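Local coordinates for protein anopheles gambiae adenosine kinase (Anopheles gambiae, PDB 3LOO) that catalyses the ATP-dependent phosphorylation of adenosine to AMP, as an adenosine kinase of the pfkB carbohydrate kinase family, at residues A[33-44]-A[69-80]. Numbering follows the deposited sequence.
With B4P (bis(adenosine)-5'-tetraphosphate), chain D.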
ATOM      1  N   LEU A  33      -4.856   6.950   6.833  1.00 22.83           N
ATOM      2  CA  LEU A  33      -4.048   7.787   7.657  1.00 23.12           C
ATOM      3  C   LEU A  33      -3.930   9.148   6.976  1.00 22.76           C
ATOM      4  O   LEU A  33      -3.867   9.219   5.740  1.00 22.19           O
ATOM      5  CB  LEU A  33      -2.639   7.167   7.745  1.00 23.53           C
ATOM      6  CG  LEU A  33      -2.092   6.233   8.836  1.00 25.29           C
ATOM      7  CD1 LEU A  33      -3.086   5.424   9.600  1.00 26.58           C
ATOM      8  CD2 LEU A  33      -0.858   5.434   8.360  1.00 21.77           C
ATOM      9  N   LEU A  34      -3.880  10.207   7.787  1.00 21.60           N
ATOM     10  CA  LEU A  34      -3.594  11.542   7.286  1.00 22.59           C
ATOM     11  C   LEU A  34      -2.093  11.739   7.433  1.00 23.10           C
ATOM     12  O   LEU A  34      -1.555  11.622   8.547  1.00 21.88           O
ATOM     13  CB  LEU A  34      -4.355  12.600   8.106  1.00 22.54           C
ATOM     14  CG  LEU A  34      -4.181  14.090   7.675  1.00 24.12           C
ATOM     15  CD1 LEU A  34      -4.645  14.377   6.208  1.00 22.59           C
ATOM     16  CD2 LEU A  34      -4.899  15.059   8.645  1.00 22.15           C
ATOM     17  N   ASP A  35      -1.417  12.058   6.324  1.00 23.77           N
ATOM     18  CA  ASP A  35       0.000  12.328   6.374  1.00 25.13           C
ATOM     19  C   ASP A  35       0.224  13.753   6.868  1.00 26.64           C
ATOM     20  O   ASP A  35      -0.475  14.698   6.437  1.00 25.16           O
ATOM     21  CB  ASP A  35       0.661  12.133   4.996  1.00 25.33           C
ATOM     22  CG  ASP A  35       0.734  10.649   4.553  1.00 27.08           C
ATOM     23  OD1 ASP A  35       0.473   9.727   5.373  1.00 25.81           O
ATOM     24  OD2 ASP A  35       1.095  10.417   3.368  1.00 28.42           O
ATOM     25  N   ILE A  36       1.219  13.890   7.751  1.00 27.17           N
ATOM     26  CA  ILE A  36       1.675  15.184   8.226  1.00 28.33           C
ATOM     27  C   ILE A  36       3.126  15.334   7.774  1.00 28.06           C
ATOM     28  O   ILE A  36       4.043  14.712   8.305  1.00 26.98           O
ATOM     29  CB  ILE A  36       1.510  15.309   9.763  1.00 28.85           C
ATOM     30  CG1 ILE A  36       0.075  15.035  10.162  1.00 28.29           C
ATOM     31  CG2 ILE A  36       1.938  16.679  10.264  1.00 28.68           C
ATOM     32  CD1 ILE A  36      -0.120  14.911  11.644  1.00 30.25           C
ATOM     33  N   SER A  37       3.316  16.181   6.782  1.00 28.40           N
ATOM     34  CA  SER A  37       4.532  16.184   6.012  1.00 30.86           C
ATOM     35  C   SER A  37       5.315  17.463   6.212  1.00 31.98           C
ATOM     36  O   SER A  37       4.753  18.522   6.085  1.00 32.20           O
ATOM     37  CB  SER A  37       4.167  16.059   4.537  1.00 31.06           C
ATOM     38  OG  SER A  37       5.349  15.828   3.786  1.00 34.62           O
ATOM     39  N   ALA A  38       6.613  17.370   6.476  1.00 33.71           N
ATOM     40  CA  ALA A  38       7.440  18.577   6.646  1.00 34.82           C
ATOM     41  C   ALA A  38       8.905  18.375   6.317  1.00 35.88           C
ATOM     42  O   ALA A  38       9.440  17.253   6.351  1.00 36.49           O
ATOM     43  CB  ALA A  38       7.291  19.171   8.082  1.00 35.02           C
ATOM     44  N   VAL A  39       9.557  19.485   5.993  1.00 37.52           N
ATOM     45  CA  VAL A  39      11.000  19.512   5.883  1.00 38.95           C
ATOM     46  C   VAL A  39      11.579  19.712   7.273  1.00 39.80           C
ATOM     47  O   VAL A  39      11.167  20.597   8.016  1.00 40.26           O
ATOM     48  CB  VAL A  39      11.469  20.591   4.875  1.00 39.54           C
ATOM     49  CG1 VAL A  39      13.002  20.804   4.960  1.00 38.63           C
ATOM     50  CG2 VAL A  39      11.038  20.166   3.478  1.00 38.70           C
ATOM     51  N   VAL A  40      12.509  18.851   7.656  1.00 40.58           N
ATOM     52  CA  VAL A  40      13.123  18.980   8.965  1.00 41.45           C
ATOM     53  C   VAL A  40      14.596  18.668   8.845  1.00 42.29           C
ATOM     54  O   VAL A  40      15.045  18.197   7.790  1.00 41.82           O
ATOM     55  CB  VAL A  40      12.463  18.023  10.016  1.00 41.91           C
ATOM     56  CG1 VAL A  40      10.943  18.119   9.971  1.00 40.70           C
ATOM     57  CG2 VAL A  40      12.933  16.584   9.840  1.00 39.96           C
ATOM     58  N   GLU A  41      15.340  18.897   9.931  1.00 43.83           N
ATOM     59  CA  GLU A  41      16.766  18.531   9.990  1.00 45.23           C
ATOM     60  C   GLU A  41      17.022  17.417  11.001  1.00 45.10           C
ATOM     61  O   GLU A  41      16.128  17.079  11.787  1.00 45.03           O
ATOM     62  CB  GLU A  41      17.629  19.776  10.261  1.00 45.93           C
ATOM     63  CG  GLU A  41      17.838  20.620   8.996  1.00 49.99           C
ATOM     64  CD  GLU A  41      18.552  21.953   9.246  1.00 54.69           C
ATOM     65  OE1 GLU A  41      19.752  21.953   9.600  1.00 56.07           O
ATOM     66  OE2 GLU A  41      17.911  23.008   9.054  1.00 56.27           O
ATOM     67  N   LYS A  42      18.244  16.873  10.993  1.00 45.20           N
ATOM     68  CA  LYS A  42      18.614  15.680  11.783  1.00 45.27           C
ATOM     69  C   LYS A  42      18.337  15.766  13.266  1.00 44.75           C
ATOM     70  O   LYS A  42      18.048  14.743  13.890  1.00 44.90           O
ATOM     71  CB  LYS A  42      20.088  15.316  11.600  1.00 45.86           C
ATOM     72  CG  LYS A  42      20.356  14.413  10.425  1.00 48.46           C
ATOM     73  CD  LYS A  42      20.991  15.147   9.244  1.00 51.74           C
ATOM     74  CE  LYS A  42      20.867  14.318   7.955  1.00 53.92           C
ATOM     75  NZ  LYS A  42      20.572  12.869   8.241  1.00 53.89           N
ATOM     76  N   ASP A  43      18.424  16.975  13.838  1.00 43.97           N
ATOM     77  CA  ASP A  43      18.155  17.136  15.265  1.00 43.03           C
ATOM     78  C   ASP A  43      16.733  16.747  15.599  1.00 41.11           C
ATOM     79  O   ASP A  43      16.469  16.229  16.688  1.00 40.31           O
ATOM     80  CB  ASP A  43      18.461  18.565  15.759  1.00 44.26           C
ATOM     81  CG  ASP A  43      17.811  19.632  14.891  1.00 46.74           C
ATOM     82  OD1 ASP A  43      17.447  20.697  15.443  1.00 50.66           O
ATOM     83  OD2 ASP A  43      17.668  19.403  13.663  1.00 48.54           O
ATOM     84  N   LEU A  44      15.803  16.982  14.675  1.00 39.89           N
ATOM     85  CA  LEU A  44      14.435  16.496  14.911  1.00 38.59           C
ATOM     86  C   LEU A  44      14.392  14.960  14.938  1.00 37.31           C
ATOM     87  O   LEU A  44      13.839  14.377  15.846  1.00 36.60           O
ATOM     88  CB  LEU A  44      13.415  17.097  13.936  1.00 38.66           C
ATOM     89  CG  LEU A  44      11.974  16.686  14.243  1.00 39.06           C
ATOM     90  CD1 LEU A  44      11.493  17.313  15.534  1.00 38.42           C
ATOM     91  CD2 LEU A  44      11.098  17.112  13.116  1.00 41.81           C
ATOM     92  N   LEU A  69       5.403  19.023  14.636  1.00 34.58           N
ATOM     93  CA  LEU A  69       5.428  19.177  13.175  1.00 35.09           C
ATOM     94  C   LEU A  69       4.404  20.234  12.721  1.00 35.25           C
ATOM     95  O   LEU A  69       4.709  21.080  11.890  1.00 34.38           O
ATOM     96  CB  LEU A  69       5.138  17.847  12.434  1.00 34.20           C
ATOM     97  CG  LEU A  69       6.135  16.699  12.591  1.00 34.62           C
ATOM     98  CD1 LEU A  69       5.614  15.448  11.875  1.00 32.88           C
ATOM     99  CD2 LEU A  69       7.508  17.092  12.076  1.00 35.38           C
ATOM    100  N   ILE A  70       3.201  20.168  13.270  1.00 36.05           N
ATOM    101  CA  ILE A  70       2.150  21.095  12.880  1.00 37.96           C
ATOM    102  C   ILE A  70       2.548  22.519  13.316  1.00 39.36           C
ATOM    103  O   ILE A  70       2.640  23.404  12.484  1.00 40.20           O
ATOM    104  CB  ILE A  70       0.790  20.673  13.477  1.00 38.06           C
ATOM    105  CG1 ILE A  70       0.329  19.334  12.895  1.00 35.44           C
ATOM    106  CG2 ILE A  70      -0.286  21.774  13.280  1.00 38.18           C
ATOM    107  CD1 ILE A  70      -0.541  18.531  13.891  1.00 35.77           C
ATOM    108  N   GLU A  71       2.861  22.693  14.599  1.00 40.51           N
ATOM    109  CA  GLU A  71       3.086  24.019  15.198  1.00 41.79           C
ATOM    110  C   GLU A  71       4.399  24.687  14.837  1.00 41.84           C
ATOM    111  O   GLU A  71       4.444  25.891  14.683  1.00 43.96           O
ATOM    112  CB  GLU A  71       2.960  23.955  16.725  1.00 41.09           C
ATOM    113  CG  GLU A  71       1.526  23.973  17.216  1.00 43.85           C
ATOM    114  CD  GLU A  71       1.410  23.664  18.702  1.00 47.89           C
ATOM    115  OE1 GLU A  71       2.447  23.703  19.411  1.00 49.38           O
ATOM    116  OE2 GLU A  71       0.281  23.349  19.169  1.00 49.75           O
ATOM    117  N   LYS A  72       5.471  23.928  14.709  1.00 41.61           N
ATOM    118  CA  LYS A  72       6.781  24.519  14.575  1.00 41.54           C
ATOM    119  C   LYS A  72       7.446  24.220  13.230  1.00 41.39           C
ATOM    120  O   LYS A  72       8.403  24.876  12.851  1.00 41.55           O
ATOM    121  CB  LYS A  72       7.632  24.094  15.802  1.00 42.04           C
ATOM    122  CG  LYS A  72       9.131  23.841  15.598  1.00 44.38           C
ATOM    123  CD  LYS A  72       9.828  23.583  16.939  1.00 47.44           C
ATOM    124  CE  LYS A  72      11.275  23.108  16.771  1.00 49.64           C
ATOM    125  NZ  LYS A  72      12.073  23.989  15.848  1.00 51.76           N
ATOM    126  N   TYR A  73       6.956  23.231  12.493  1.00 41.03           N
ATOM    127  CA  TYR A  73       7.545  22.965  11.175  1.00 41.06           C
ATOM    128  C   TYR A  73       6.616  23.222  10.008  1.00 41.09           C
ATOM    129  O   TYR A  73       6.956  22.899   8.870  1.00 41.65           O
ATOM    130  CB  TYR A  73       8.156  21.561  11.080  1.00 40.54           C
ATOM    131  CG  TYR A  73       9.394  21.379  11.932  1.00 39.01           C
ATOM    132  CD1 TYR A  73      10.664  21.596  11.402  1.00 37.84           C
ATOM    133  CD2 TYR A  73       9.288  20.997  13.258  1.00 34.90           C
ATOM    134  CE1 TYR A  73      11.808  21.425  12.181  1.00 36.97           C
ATOM    135  CE2 TYR A  73      10.413  20.820  14.042  1.00 36.89           C
ATOM    136  CZ  TYR A  73      11.665  21.034  13.500  1.00 37.14           C
ATOM    137  OH  TYR A  73      12.765  20.853  14.302  1.00 38.35           O
ATOM    138  N   GLN A  74       5.456  23.813  10.285  1.00 41.61           N
ATOM    139  CA  GLN A  74       4.543  24.252   9.225  1.00 42.43           C
ATOM    140  C   GLN A  74       4.163  23.043   8.381  1.00 40.80           C
ATOM    141  O   GLN A  74       4.281  23.089   7.175  1.00 40.97           O
ATOM    142  CB  GLN A  74       5.232  25.309   8.327  1.00 43.50           C
ATOM    143  CG  GLN A  74       5.570  26.647   9.017  1.00 47.73           C
ATOM    144  CD  GLN A  74       4.453  27.087   9.958  1.00 52.74           C
ATOM    145  OE1 GLN A  74       4.344  26.593  11.091  1.00 55.03           O
ATOM    146  NE2 GLN A  74       3.606  27.998   9.487  1.00 53.35           N
ATOM    147  N   ALA A  75       3.786  21.938   9.028  1.00 39.28           N
ATOM    148  CA  ALA A  75       3.561  20.679   8.306  1.00 37.70           C
ATOM    149  C   ALA A  75       2.291  20.741   7.458  1.00 36.52           C
ATOM    150  O   ALA A  75       1.342  21.456   7.782  1.00 35.19           O
ATOM    151  CB  ALA A  75       3.522  19.491   9.259  1.00 37.69           C
ATOM    152  N   GLU A  76       2.295  19.974   6.381  1.00 34.99           N
ATOM    153  CA  GLU A  76       1.198  19.948   5.450  1.00 34.85           C
ATOM    154  C   GLU A  76       0.357  18.699   5.730  1.00 32.98           C
ATOM    155  O   GLU A  76       0.872  17.662   6.138  1.00 31.54           O
ATOM    156  CB  GLU A  76       1.756  19.923   4.028  1.00 34.91           C
ATOM    157  CG  GLU A  76       0.743  20.203   2.976  1.00 40.05           C
ATOM    158  CD  GLU A  76       1.265  20.040   1.541  1.00 46.31           C
ATOM    159  OE1 GLU A  76       2.494  19.887   1.350  1.00 48.32           O
ATOM    160  OE2 GLU A  76       0.424  20.075   0.601  1.00 48.37           O
ATOM    161  N   TYR A  77      -0.938  18.801   5.516  1.00 31.46           N
ATOM    162  CA  TYR A  77      -1.817  17.644   5.664  1.00 30.64           C
ATOM    163  C   TYR A  77      -2.071  17.010   4.304  1.00 30.48           C
ATOM    164  O   TYR A  77      -2.514  17.687   3.380  1.00 30.74           O
ATOM    165  CB  TYR A  77      -3.157  18.078   6.259  1.00 30.89           C
ATOM    166  CG  TYR A  77      -3.149  18.361   7.748  1.00 32.45           C
ATOM    167  CD1 TYR A  77      -2.377  17.578   8.636  1.00 32.31           C
ATOM    168  CD2 TYR A  77      -3.975  19.354   8.290  1.00 32.74           C
ATOM    169  CE1 TYR A  77      -2.395  17.821  10.023  1.00 32.60           C
ATOM    170  CE2 TYR A  77      -3.998  19.601   9.681  1.00 32.12           C
ATOM    171  CZ  TYR A  77      -3.211  18.831  10.531  1.00 33.43           C
ATOM    172  OH  TYR A  77      -3.265  19.039  11.895  1.00 31.99           O
ATOM    173  N   ILE A  78      -1.813  15.711   4.173  1.00 29.39           N
ATOM    174  CA  ILE A  78      -2.035  15.044   2.900  1.00 28.75           C
ATOM    175  C   ILE A  78      -2.711  13.734   3.150  1.00 27.63           C
ATOM    176  O   ILE A  78      -2.281  12.971   4.010  1.00 27.10           O
ATOM    177  CB  ILE A  78      -0.722  14.830   2.067  1.00 28.76           C
ATOM    178  CG1 ILE A  78       0.096  16.118   2.001  1.00 30.80           C
ATOM    179  CG2 ILE A  78      -1.088  14.397   0.650  1.00 28.49           C
ATOM    180  CD1 ILE A  78       1.617  15.923   1.643  1.00 33.10           C
ATOM    181  N   ALA A  79      -3.783  13.470   2.413  1.00 26.39           N
ATOM    182  CA  ALA A  79      -4.485  12.185   2.569  1.00 25.86           C
ATOM    183  C   ALA A  79      -3.510  11.057   2.260  1.00 24.89           C
ATOM    184  O   ALA A  79      -2.823  11.117   1.256  1.00 25.26           O
ATOM    185  CB  ALA A  79      -5.687  12.138   1.623  1.00 26.80           C
ATOM    186  N   GLY A  80      -3.390  10.067   3.136  1.00 24.64           N
ATOM    187  CA  GLY A  80      -2.426   8.970   2.922  1.00 23.64           C
ATOM    188  C   GLY A  80      -2.930   7.614   3.361  1.00 23.54           C
ATOM    189  O   GLY A  80      -4.124   7.330   3.287  1.00 23.20           O
TER
HETATM  190  PA  B4P D 349       6.611   6.314   0.663  1.00 40.64           P
HETATM  191  O1A B4P D 349       6.591   7.744   0.145  1.00 40.95           O
HETATM  192  O2A B4P D 349       7.601   5.982   1.779  1.00 41.59           O
HETATM  193  O3A B4P D 349       7.105   5.416  -0.573  1.00 37.15           O
HETATM  194  PB  B4P D 349       6.217   4.220  -1.140  1.00 39.28           P
HETATM  195  O1B B4P D 349       4.959   4.741  -1.839  1.00 34.70           O
HETATM  196  O2B B4P D 349       6.112   3.056  -0.170  1.00 32.11           O
HETATM  197  O3B B4P D 349       7.430   4.050  -2.266  1.00 32.94           O
HETATM  198  PG  B4P D 349       8.362   2.763  -2.529  1.00 26.54           P
HETATM  199  O1G B4P D 349       9.654   2.839  -1.790  1.00 28.03           O
HETATM  200  O2G B4P D 349       7.514   1.545  -2.219  1.00 27.21           O
HETATM  201  O3G B4P D 349       8.633   2.792  -4.106  1.00 30.34           O
HETATM  202  PD  B4P D 349       9.976   3.106  -4.944  1.00 28.90           P
HETATM  203  O1D B4P D 349      10.700   4.205  -4.259  1.00 32.04           O
HETATM  204  O2D B4P D 349      10.700   1.851  -5.342  1.00 31.89           O
HETATM  205  O5E B4P D 349       5.109   5.829   1.050  1.00 37.36           O
HETATM  206  C5E B4P D 349       4.405   6.837   1.741  1.00 31.39           C
HETATM  207  C4E B4P D 349       3.079   6.402   2.296  1.00 26.26           C
HETATM  208  O4E B4P D 349       3.187   5.308   3.208  1.00 25.53           O
HETATM  209  C3E B4P D 349       2.536   7.532   3.126  1.00 25.22           C
HETATM  210  O3E B4P D 349       1.497   8.119   2.317  1.00 25.51           O
HETATM  211  C2E B4P D 349       1.943   6.865   4.362  1.00 23.88           C
HETATM  212  O2E B4P D 349       0.592   7.237   4.663  1.00 23.45           O
HETATM  213  C1E B4P D 349       2.080   5.359   4.069  1.00 23.53           C
HETATM  214  N9A B4P D 349       2.370   4.633   5.318  1.00 22.72           N
HETATM  215  C8A B4P D 349       3.483   4.710   6.106  1.00 21.15           C
HETATM  216  N7A B4P D 349       3.308   3.868   7.166  1.00 22.96           N
HETATM  217  C5A B4P D 349       2.077   3.284   7.072  1.00 21.56           C
HETATM  218  C6A B4P D 349       1.356   2.348   7.834  1.00 23.67           C
HETATM  219  N6A B4P D 349       1.825   1.820   9.007  1.00 21.85           N
HETATM  220  N1A B4P D 349       0.114   1.989   7.425  1.00 21.15           N
HETATM  221  C2A B4P D 349      -0.416   2.473   6.273  1.00 23.11           C
HETATM  222  N3A B4P D 349       0.260   3.357   5.521  1.00 21.23           N
HETATM  223  C4A B4P D 349       1.501   3.765   5.893  1.00 23.00           C
HETATM  224  O5F B4P D 349       9.287   3.753  -6.239  1.00 30.85           O
HETATM  225  C5F B4P D 349       8.168   3.150  -6.880  1.00 29.30           C
HETATM  226  C4F B4P D 349       8.111   3.735  -8.290  1.00 28.95           C
HETATM  227  O4F B4P D 349       8.212   5.171  -8.281  1.00 32.22           O
HETATM  228  C3F B4P D 349       9.321   3.314  -9.105  1.00 28.76           C
HETATM  229  O3F B4P D 349       9.126   1.996  -9.602  1.00 26.21           O
HETATM  230  C2F B4P D 349       9.366   4.378 -10.185  1.00 29.96           C
HETATM  231  O2F B4P D 349       8.445   4.058 -11.246  1.00 28.42           O
HETATM  232  C1F B4P D 349       8.931   5.645  -9.427  1.00 30.45           C
HETATM  233  N9B B4P D 349      10.175   6.334  -8.957  1.00 33.12           N
HETATM  234  C8B B4P D 349      10.678   6.295  -7.707  1.00 32.26           C
HETATM  235  N7B B4P D 349      11.823   7.014  -7.620  1.00 35.36           N
HETATM  236  C5B B4P D 349      12.086   7.539  -8.835  1.00 33.68           C
HETATM  237  C6B B4P D 349      13.093   8.332  -9.378  1.00 36.13           C
HETATM  238  N6B B4P D 349      14.105   8.753  -8.578  1.00 37.08           N
HETATM  239  N1B B4P D 349      13.037   8.693 -10.698  1.00 35.76           N
HETATM  240  C2B B4P D 349      12.026   8.278 -11.499  1.00 34.97           C
HETATM  241  N3B B4P D 349      11.019   7.488 -11.027  1.00 34.91           N
HETATM  242  C4B B4P D 349      11.000   7.085  -9.718  1.00 33.65           C
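With CG of Leu34 turned anti to the backbone N (chi1 -179°) and CG of Tyr77 anti to its carbonyl carbon (chi1 -76°), the leucine lays CD2 over one face of the tyrosine ring, 4.0 Å from its centroid, a CH-pi contact displaced toward the rim. Ile36 instead meets that ring at its edge: CG1 lies in the ring plane, 3.7 Å from Tyr77 CE1. The phenol OH is hydrogen-bonded to Tyr111 OH of helix 110-122. The other branch of Ile36, CG2, presses tightly on Ala75 CB at 3.4 Å and also touches Leu69 CB. Farther along, Val40 CG1 and Leu44 CD2 share one face of Tyr73, and Leu44 CD2 also reaches Leu69 CD2. Strands 33-39 and 76-80 run antiparallel; Asp35 N donates to Ile78 O at 2.6 Å, Ile78 N returns a bond to Asp35 O, and Ser37 and Glu76 exchange a second such pair. Asp35 projects from the sheet on the side away from Leu34 and Ile36, where its carboxylate takes hydrogen bonds from two hydroxyls of the bound bis(adenosine)-5'-tetraphosphate, O2E to OD1 and O3E to OD2, both 2.6 Å. Asn313 ND2 is a further partner of OD2. Edge strand 76-80 beside inner strand 33-39, which supplies an aspartate gripping both hydroxyls of one ribose, is characteristic of the lid sheet over the nucleoside site in adenosine kinases of the pfkB (ribokinase-like) fold.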